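Local structure of rRNA N-glycosidase (Bougainvillea spectabilis, 3CTK) at residues T37-V50 with K61-G73. The protein is a plant ribosome-inactivating protein, a single chain with a mixed beta sheet packed against helices. Sequence-based numbering, arbitrary orientation. Where two conformers were deposited one is given.
Sequences TLQTIADDKRFVLV and KVAIDVTDVYVVG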
ATOM      1  N   THR A  37      -8.770  -6.033   8.982  1.00  5.02           N
ATOM      2  CA  THR A  37      -9.602  -5.750   7.811  1.00  6.20           C
ATOM      3  C   THR A  37     -10.726  -6.784   7.712  1.00  5.93           C
ATOM      4  O   THR A  37     -10.702  -7.805   8.399  1.00  7.34           O
ATOM      5  CB  THR A  37      -8.797  -5.805   6.480  1.00  5.49           C
ATOM      6  OG1 THR A  37      -8.324  -7.139   6.259  1.00  3.87           O
ATOM      7  CG2 THR A  37      -7.612  -4.849   6.517  1.00  4.65           C
ATOM      8  N   LEU A  38     -11.715  -6.504   6.866  1.00  6.42           N
ATOM      9  CA  LEU A  38     -12.832  -7.423   6.640  1.00  7.58           C
ATOM     10  C   LEU A  38     -12.543  -8.228   5.372  1.00  7.35           C
ATOM     11  O   LEU A  38     -12.058  -7.673   4.386  1.00  8.92           O
ATOM     12  CB  LEU A  38     -14.138  -6.651   6.435  1.00  9.83           C
ATOM     13  CG  LEU A  38     -14.973  -6.229   7.638  1.00 11.42           C
ATOM     14  CD1 LEU A  38     -16.202  -5.467   7.156  1.00 11.99           C
ATOM     15  CD2 LEU A  38     -15.392  -7.461   8.422  1.00 12.60           C
ATOM     16  N   GLN A  39     -12.846  -9.525   5.389  1.00  7.40           N
ATOM     17  CA  GLN A  39     -12.609 -10.371   4.220  1.00  6.09           C
ATOM     18  C   GLN A  39     -13.594 -10.061   3.096  1.00  6.03           C
ATOM     19  O   GLN A  39     -13.228 -10.087   1.925  1.00  6.95           O
ATOM     20  CB  GLN A  39     -12.708 -11.849   4.595  1.00  7.11           C
ATOM     21  CG  GLN A  39     -12.477 -12.785   3.414  1.00  8.85           C
ATOM     22  CD  GLN A  39     -12.382 -14.238   3.830  1.00 10.14           C
ATOM     23  OE1 GLN A  39     -12.981 -14.652   4.817  1.00 11.27           O
ATOM     24  NE2 GLN A  39     -11.638 -15.023   3.062  1.00 12.78           N
ATOM     25  N   THR A  40     -14.846  -9.794   3.454  1.00  7.45           N
ATOM     26  CA  THR A  40     -15.859  -9.455   2.459  1.00  8.65           C
ATOM     27  C   THR A  40     -16.637  -8.243   2.941  1.00  8.92           C
ATOM     28  O   THR A  40     -16.805  -8.025   4.144  1.00  9.38           O
ATOM     29  CB  THR A  40     -16.858 -10.618   2.194  1.00 10.17           C
ATOM     30  OG1 THR A  40     -17.615 -10.893   3.378  1.00 12.60           O
ATOM     31  CG2 THR A  40     -16.119 -11.870   1.758  1.00  9.82           C
ATOM     32  N   ILE A  41     -17.110  -7.445   1.994  1.00  8.67           N
ATOM     33  CA  ILE A  41     -17.857  -6.249   2.337  1.00  8.50           C
ATOM     34  C   ILE A  41     -18.704  -5.864   1.132  1.00  9.17           C
ATOM     35  O   ILE A  41     -18.424  -6.293   0.016  1.00  9.51           O
ATOM     36  CB  ILE A  41     -16.880  -5.105   2.712  1.00  9.42           C
ATOM     37  CG1 ILE A  41     -17.634  -3.964   3.397  1.00 10.48           C
ATOM     38  CG2 ILE A  41     -16.140  -4.620   1.463  1.00  8.21           C
ATOM     39  CD1 ILE A  41     -16.720  -2.897   3.971  1.00 14.23           C
ATOM     40  N   ALA A  42     -19.751  -5.080   1.365  1.00 11.36           N
ATOM     41  CA  ALA A  42     -20.640  -4.653   0.290  1.00 11.51           C
ATOM     42  C   ALA A  42     -19.857  -3.935  -0.804  1.00 12.41           C
ATOM     43  O   ALA A  42     -18.917  -3.195  -0.517  1.00 11.66           O
ATOM     44  CB  ALA A  42     -21.713  -3.743   0.845  1.00 13.37           C
ATOM     45  N   ASP A  43     -20.249  -4.139  -2.059  1.00 12.92           N
ATOM     46  CA  ASP A  43     -19.544  -3.501  -3.163  1.00 14.85           C
ATOM     47  C   ASP A  43     -19.454  -1.980  -3.012  1.00 14.46           C
ATOM     48  O   ASP A  43     -18.480  -1.369  -3.457  1.00 14.21           O
ATOM     49  CB  ASP A  43     -20.206  -3.843  -4.501  1.00 15.62           C
ATOM     50  CG  ASP A  43     -20.053  -5.311  -4.878  1.00 18.89           C
ATOM     51  OD1 ASP A  43     -19.080  -5.958  -4.437  1.00 16.75           O
ATOM     52  OD2 ASP A  43     -20.908  -5.817  -5.634  1.00 21.18           O
ATOM     53  N   ASP A  44     -20.454  -1.372  -2.374  1.00 15.44           N
ATOM     54  CA  ASP A  44     -20.477   0.080  -2.191  1.00 17.34           C
ATOM     55  C   ASP A  44     -19.504   0.599  -1.134  1.00 16.36           C
ATOM     56  O   ASP A  44     -19.367   1.813  -0.962  1.00 15.74           O
ATOM     57  CB  ASP A  44     -21.893   0.530  -1.826  0.70 20.99           C
ATOM     58  CG  ASP A  44     -22.331   0.020  -0.466  0.70 24.68           C
ATOM     59  OD1 ASP A  44     -21.837  -1.048  -0.051  0.70 26.85           O
ATOM     60  OD2 ASP A  44     -23.180   0.672   0.178  0.70 27.74           O
ATOM     61  N   LYS A  45     -18.833  -0.304  -0.425  1.00 14.15           N
ATOM     62  CA  LYS A  45     -17.881   0.100   0.605  1.00 13.68           C
ATOM     63  C   LYS A  45     -16.570  -0.654   0.420  1.00 10.83           C
ATOM     64  O   LYS A  45     -15.691  -0.632   1.288  1.00  9.28           O
ATOM     65  CB  LYS A  45     -18.448  -0.200   1.994  1.00 16.34           C
ATOM     66  CG  LYS A  45     -19.698   0.602   2.340  1.00 20.44           C
ATOM     67  CD  LYS A  45     -20.147   0.350   3.773  1.00 25.09           C
ATOM     68  CE  LYS A  45     -20.570  -1.096   3.979  1.00 28.44           C
ATOM     69  NZ  LYS A  45     -21.110  -1.329   5.350  1.00 32.97           N
ATOM     70  N   ARG A  46     -16.445  -1.296  -0.737  1.00  8.67           N
ATOM     71  CA  ARG A  46     -15.285  -2.106  -1.076  1.00  7.56           C
ATOM     72  C   ARG A  46     -13.970  -1.356  -1.284  1.00  6.60           C
ATOM     73  O   ARG A  46     -12.901  -1.936  -1.100  1.00  4.48           O
ATOM     74  CB  ARG A  46     -15.615  -2.946  -2.319  1.00  7.99           C
ATOM     75  CG  ARG A  46     -14.529  -3.920  -2.776  1.00  8.23           C
ATOM     76  CD  ARG A  46     -14.195  -4.977  -1.722  1.00  8.75           C
ATOM     77  NE  ARG A  46     -13.196  -5.918  -2.222  1.00  8.76           N
ATOM     78  CZ  ARG A  46     -13.463  -6.930  -3.043  1.00  8.92           C
ATOM     79  NH1 ARG A  46     -14.708  -7.148  -3.451  1.00  7.13           N
ATOM     80  NH2 ARG A  46     -12.482  -7.706  -3.481  1.00  7.61           N
ATOM     81  N   PHE A  47     -14.033  -0.080  -1.655  1.00  7.09           N
ATOM     82  CA  PHE A  47     -12.804   0.676  -1.898  1.00  7.13           C
ATOM     83  C   PHE A  47     -12.678   1.996  -1.157  1.00  8.43           C
ATOM     84  O   PHE A  47     -13.671   2.610  -0.769  1.00  8.47           O
ATOM     85  CB  PHE A  47     -12.642   0.975  -3.397  1.00  7.87           C
ATOM     86  CG  PHE A  47     -12.694  -0.238  -4.275  1.00  8.39           C
ATOM     87  CD1 PHE A  47     -13.859  -0.563  -4.965  1.00  7.41           C
ATOM     88  CD2 PHE A  47     -11.587  -1.069  -4.397  1.00  7.81           C
ATOM     89  CE1 PHE A  47     -13.920  -1.704  -5.764  1.00  7.28           C
ATOM     90  CE2 PHE A  47     -11.637  -2.211  -5.192  1.00  7.43           C
ATOM     91  CZ  PHE A  47     -12.807  -2.529  -5.877  1.00  7.22           C
ATOM     92  N   VAL A  48     -11.434   2.421  -0.956  1.00  6.86           N
ATOM     93  CA  VAL A  48     -11.151   3.708  -0.338  1.00  7.28           C
ATOM     94  C   VAL A  48     -10.265   4.403  -1.362  1.00  7.27           C
ATOM     95  O   VAL A  48      -9.407   3.771  -1.976  1.00  6.75           O
ATOM     96  CB  VAL A  48     -10.399   3.577   1.015  1.00  6.48           C
ATOM     97  CG1 VAL A  48      -9.115   2.790   0.841  1.00  8.18           C
ATOM     98  CG2 VAL A  48     -10.099   4.968   1.573  1.00  9.72           C
ATOM     99  N   LEU A  49     -10.492   5.694  -1.570  1.00  6.43           N
ATOM    100  CA  LEU A  49      -9.712   6.443  -2.542  1.00  6.99           C
ATOM    101  C   LEU A  49      -8.658   7.310  -1.859  1.00  6.88           C
ATOM    102  O   LEU A  49      -8.923   7.948  -0.839  1.00  5.53           O
ATOM    103  CB  LEU A  49     -10.647   7.308  -3.394  1.00  8.83           C
ATOM    104  CG  LEU A  49     -11.794   6.528  -4.052  1.00 10.34           C
ATOM    105  CD1 LEU A  49     -12.756   7.482  -4.750  1.00  9.74           C
ATOM    106  CD2 LEU A  49     -11.221   5.525  -5.042  1.00 13.00           C
ATOM    107  N   VAL A  50      -7.458   7.320  -2.428  1.00  7.07           N
ATOM    108  CA  VAL A  50      -6.349   8.098  -1.892  1.00  8.22           C
ATOM    109  C   VAL A  50      -5.925   9.141  -2.922  1.00  8.24           C
ATOM    110  O   VAL A  50      -5.346   8.806  -3.954  1.00  7.29           O
ATOM    111  CB  VAL A  50      -5.147   7.182  -1.563  1.00  9.78           C
ATOM    112  CG1 VAL A  50      -3.955   8.015  -1.099  1.00 10.94           C
ATOM    113  CG2 VAL A  50      -5.543   6.181  -0.486  1.00 11.33           C
ATOM    114  N   LYS A  61      -5.830   9.808  -8.296  1.00  6.28           N
ATOM    115  CA  LYS A  61      -6.718   9.196  -7.312  1.00  7.05           C
ATOM    116  C   LYS A  61      -6.474   7.695  -7.327  1.00  5.41           C
ATOM    117  O   LYS A  61      -6.875   7.008  -8.262  1.00  6.21           O
ATOM    118  CB  LYS A  61      -8.186   9.464  -7.659  1.00 10.28           C
ATOM    119  CG  LYS A  61      -8.623  10.919  -7.606  1.00 16.14           C
ATOM    120  CD  LYS A  61     -10.055  11.038  -8.130  1.00 20.37           C
ATOM    121  CE  LYS A  61     -10.846  12.128  -7.429  1.00 24.40           C
ATOM    122  NZ  LYS A  61     -10.384  13.499  -7.780  1.00 26.49           N
ATOM    123  N   VAL A  62      -5.821   7.189  -6.287  1.00  4.81           N
ATOM    124  CA  VAL A  62      -5.496   5.766  -6.196  1.00  4.68           C
ATOM    125  C   VAL A  62      -6.567   4.977  -5.444  1.00  5.64           C
ATOM    126  O   VAL A  62      -6.954   5.339  -4.334  1.00  6.79           O
ATOM    127  CB  VAL A  62      -4.135   5.585  -5.490  1.00  4.55           C
ATOM    128  CG1 VAL A  62      -3.726   4.115  -5.496  1.00  5.05           C
ATOM    129  CG2 VAL A  62      -3.082   6.443  -6.183  1.00  2.51           C
ATOM    130  N   ALA A  63      -7.033   3.892  -6.051  1.00  4.33           N
ATOM    131  CA  ALA A  63      -8.063   3.057  -5.438  1.00  3.66           C
ATOM    132  C   ALA A  63      -7.461   1.871  -4.696  1.00  4.02           C
ATOM    133  O   ALA A  63      -6.629   1.147  -5.241  1.00  4.09           O
ATOM    134  CB  ALA A  63      -9.031   2.560  -6.507  1.00  4.38           C
ATOM    135  N   ILE A  64      -7.897   1.679  -3.454  1.00  3.97           N
ATOM    136  CA  ILE A  64      -7.412   0.582  -2.620  1.00  3.77           C
ATOM    137  C   ILE A  64      -8.565  -0.308  -2.147  1.00  4.23           C
ATOM    138  O   ILE A  64      -9.585   0.182  -1.666  1.00  3.68           O
ATOM    139  CB  ILE A  64      -6.653   1.129  -1.386  1.00  4.42           C
ATOM    140  CG1 ILE A  64      -5.370   1.831  -1.842  1.00  6.41           C
ATOM    141  CG2 ILE A  64      -6.340  -0.007  -0.402  1.00  3.80           C
ATOM    142  CD1 ILE A  64      -4.564   2.448  -0.711  1.00  7.15           C
ATOM    143  N   ASP A  65      -8.386  -1.617  -2.299  1.00  3.69           N
ATOM    144  CA  ASP A  65      -9.367  -2.624  -1.889  1.00  4.49           C
ATOM    145  C   ASP A  65      -9.274  -2.697  -0.362  1.00  4.96           C
ATOM    146  O   ASP A  65      -8.232  -3.066   0.169  1.00  4.42           O
ATOM    147  CB  ASP A  65      -8.978  -3.973  -2.507  1.00  5.43           C
ATOM    148  CG  ASP A  65     -10.023  -5.053  -2.292  1.00  5.46           C
ATOM    149  OD1 ASP A  65     -10.697  -5.038  -1.245  1.00  7.94           O
ATOM    150  OD2 ASP A  65     -10.155  -5.932  -3.169  1.00  7.25           O
ATOM    151  N   VAL A  66     -10.350  -2.362   0.347  1.00  5.26           N
ATOM    152  CA  VAL A  66     -10.290  -2.371   1.809  1.00  5.83           C
ATOM    153  C   VAL A  66     -10.172  -3.744   2.448  1.00  5.96           C
ATOM    154  O   VAL A  66      -9.794  -3.853   3.617  1.00  6.97           O
ATOM    155  CB  VAL A  66     -11.506  -1.652   2.448  1.00  5.04           C
ATOM    156  CG1 VAL A  66     -11.618  -0.234   1.901  1.00  5.81           C
ATOM    157  CG2 VAL A  66     -12.785  -2.454   2.205  1.00  6.43           C
ATOM    158  N   THR A  67     -10.482  -4.796   1.702  1.00  5.77           N
ATOM    159  CA  THR A  67     -10.398  -6.136   2.279  1.00  6.66           C
ATOM    160  C   THR A  67      -8.957  -6.616   2.436  1.00  6.86           C
ATOM    161  O   THR A  67      -8.644  -7.349   3.377  1.00  8.12           O
ATOM    162  CB  THR A  67     -11.188  -7.174   1.437  1.00  5.58           C
ATOM    163  OG1 THR A  67     -10.563  -7.342   0.158  1.00  7.39           O
ATOM    164  CG2 THR A  67     -12.630  -6.713   1.238  1.00  6.32           C
ATOM    165  N   ASP A  68      -8.072  -6.183   1.540  1.00  6.80           N
ATOM    166  CA  ASP A  68      -6.678  -6.616   1.588  1.00  6.71           C
ATOM    167  C   ASP A  68      -5.636  -5.512   1.404  1.00  6.22           C
ATOM    168  O   ASP A  68      -4.438  -5.794   1.329  1.00  6.59           O
ATOM    169  CB  ASP A  68      -6.444  -7.705   0.533  1.00  7.44           C
ATOM    170  CG  ASP A  68      -6.932  -7.293  -0.851  1.00 10.07           C
ATOM    171  OD1 ASP A  68      -7.044  -6.074  -1.104  1.00  7.58           O
ATOM    172  OD2 ASP A  68      -7.191  -8.187  -1.689  1.00  9.62           O
ATOM    173  N   VAL A  69      -6.097  -4.265   1.342  1.00  5.07           N
ATOM    174  CA  VAL A  69      -5.239  -3.094   1.156  1.00  6.14           C
ATOM    175  C   VAL A  69      -4.452  -3.141  -0.167  1.00  6.78           C
ATOM    176  O   VAL A  69      -3.381  -2.551  -0.282  1.00  7.27           O
ATOM    177  CB  VAL A  69      -4.240  -2.913   2.340  1.00  5.44           C
ATOM    178  CG1 VAL A  69      -3.808  -1.444   2.438  1.00  5.86           C
ATOM    179  CG2 VAL A  69      -4.882  -3.362   3.644  1.00  7.93           C
ATOM    180  N   TYR A  70      -4.994  -3.833  -1.169  1.00  7.75           N
ATOM    181  CA  TYR A  70      -4.344  -3.917  -2.478  1.00  7.02           C
ATOM    182  C   TYR A  70      -4.705  -2.707  -3.336  1.00  7.51           C
ATOM    183  O   TYR A  70      -5.872  -2.331  -3.417  1.00  5.58           O
ATOM    184  CB  TYR A  70      -4.811  -5.149  -3.265  1.00  9.14           C
ATOM    185  CG  TYR A  70      -4.284  -6.496  -2.831  1.00 12.42           C
ATOM    186  CD1 TYR A  70      -4.517  -7.628  -3.618  1.00 13.90           C
ATOM    187  CD2 TYR A  70      -3.576  -6.656  -1.642  1.00 12.33           C
ATOM    188  CE1 TYR A  70      -4.063  -8.880  -3.235  1.00 16.01           C
ATOM    189  CE2 TYR A  70      -3.114  -7.915  -1.246  1.00 15.50           C
ATOM    190  CZ  TYR A  70      -3.363  -9.019  -2.050  1.00 16.67           C
ATOM    191  OH  TYR A  70      -2.924 -10.266  -1.674  1.00 19.62           O
ATOM    192  N   VAL A  71      -3.712  -2.101  -3.975  1.00  5.87           N
ATOM    193  CA  VAL A  71      -3.985  -0.991  -4.880  1.00  5.04           C
ATOM    194  C   VAL A  71      -4.476  -1.698  -6.145  1.00  5.25           C
ATOM    195  O   VAL A  71      -3.855  -2.666  -6.589  1.00  4.72           O
ATOM    196  CB  VAL A  71      -2.705  -0.181  -5.188  1.00  6.83           C
ATOM    197  CG1 VAL A  71      -2.924   0.714  -6.410  1.00  7.06           C
ATOM    198  CG2 VAL A  71      -2.338   0.681  -3.984  1.00  5.66           C
ATOM    199  N   VAL A  72      -5.593  -1.248  -6.709  1.00  4.50           N
ATOM    200  CA  VAL A  72      -6.132  -1.887  -7.910  1.00  4.13           C
ATOM    201  C   VAL A  72      -6.032  -1.013  -9.162  1.00  4.49           C
ATOM    202  O   VAL A  72      -6.172  -1.507 -10.283  1.00  4.16           O
ATOM    203  CB  VAL A  72      -7.612  -2.313  -7.709  1.00  4.10           C
ATOM    204  CG1 VAL A  72      -7.708  -3.369  -6.617  1.00  5.98           C
ATOM    205  CG2 VAL A  72      -8.463  -1.106  -7.353  1.00  4.30           C
ATOM    206  N   GLY A  73      -5.778   0.278  -8.969  1.00  3.58           N
ATOM    207  CA  GLY A  73      -5.667   1.179 -10.102  1.00  2.52           C
ATOM    208  C   GLY A  73      -5.716   2.623  -9.657  1.00  3.17           C
ATOM    209  O   GLY A  73      -5.701   2.910  -8.460  1.00  3.78           O
TER
HETATM  210  O   HOH W   1     -11.563  -3.701   5.879  1.00  6.13           O
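The contact is built on the beta hairpin of strands 47-53 and 59-65, where Val-48 faces Ile-64 and Val-50 faces Val-62 as antiparallel hydrogen-bonded pairs. Past the ladder, Val-66 N gives one more bond to Arg-46 O (3.0 Å). At the same end, Arg-46 grips Asp-65 side-on in a salt bridge. Its NE meets OD1 of Asp-65 at 2.8 Å, from above the carboxylate plane, and its NH2 meets OD2 on the syn side at 2.9 Å. The two flat groups are turned 53° apart. Asp-65 OD1 also accepts from Thr-67 OG1 (2.7 Å) and from Thr-67 N, an Asx turn, so three donors hold it. The hairpin supplies the second and third strands of the six-stranded mixed sheet of the ribosome-inactivating protein fold, with 47-53 next to the outermost strand 3-7. Helix 14-25 packs on the face of Val-48 and Val-50, while Ala-94 of helix 92-97 touches Phe-47 on the other. The Phe-47 ring brings CE2 to Val-72 CG2 (4.0 Å), and CG of Arg-46 lies over one ring face, near its rim. Val-48 CG1, set between backbone N and carbonyl carbon (chi1 56°), packs alongside Ile-64 CB. At the loop end, Thr-37 OG1 donates to Thr-67 O (2.9 Å), and one water bridges Leu-38 N and Val-66 O.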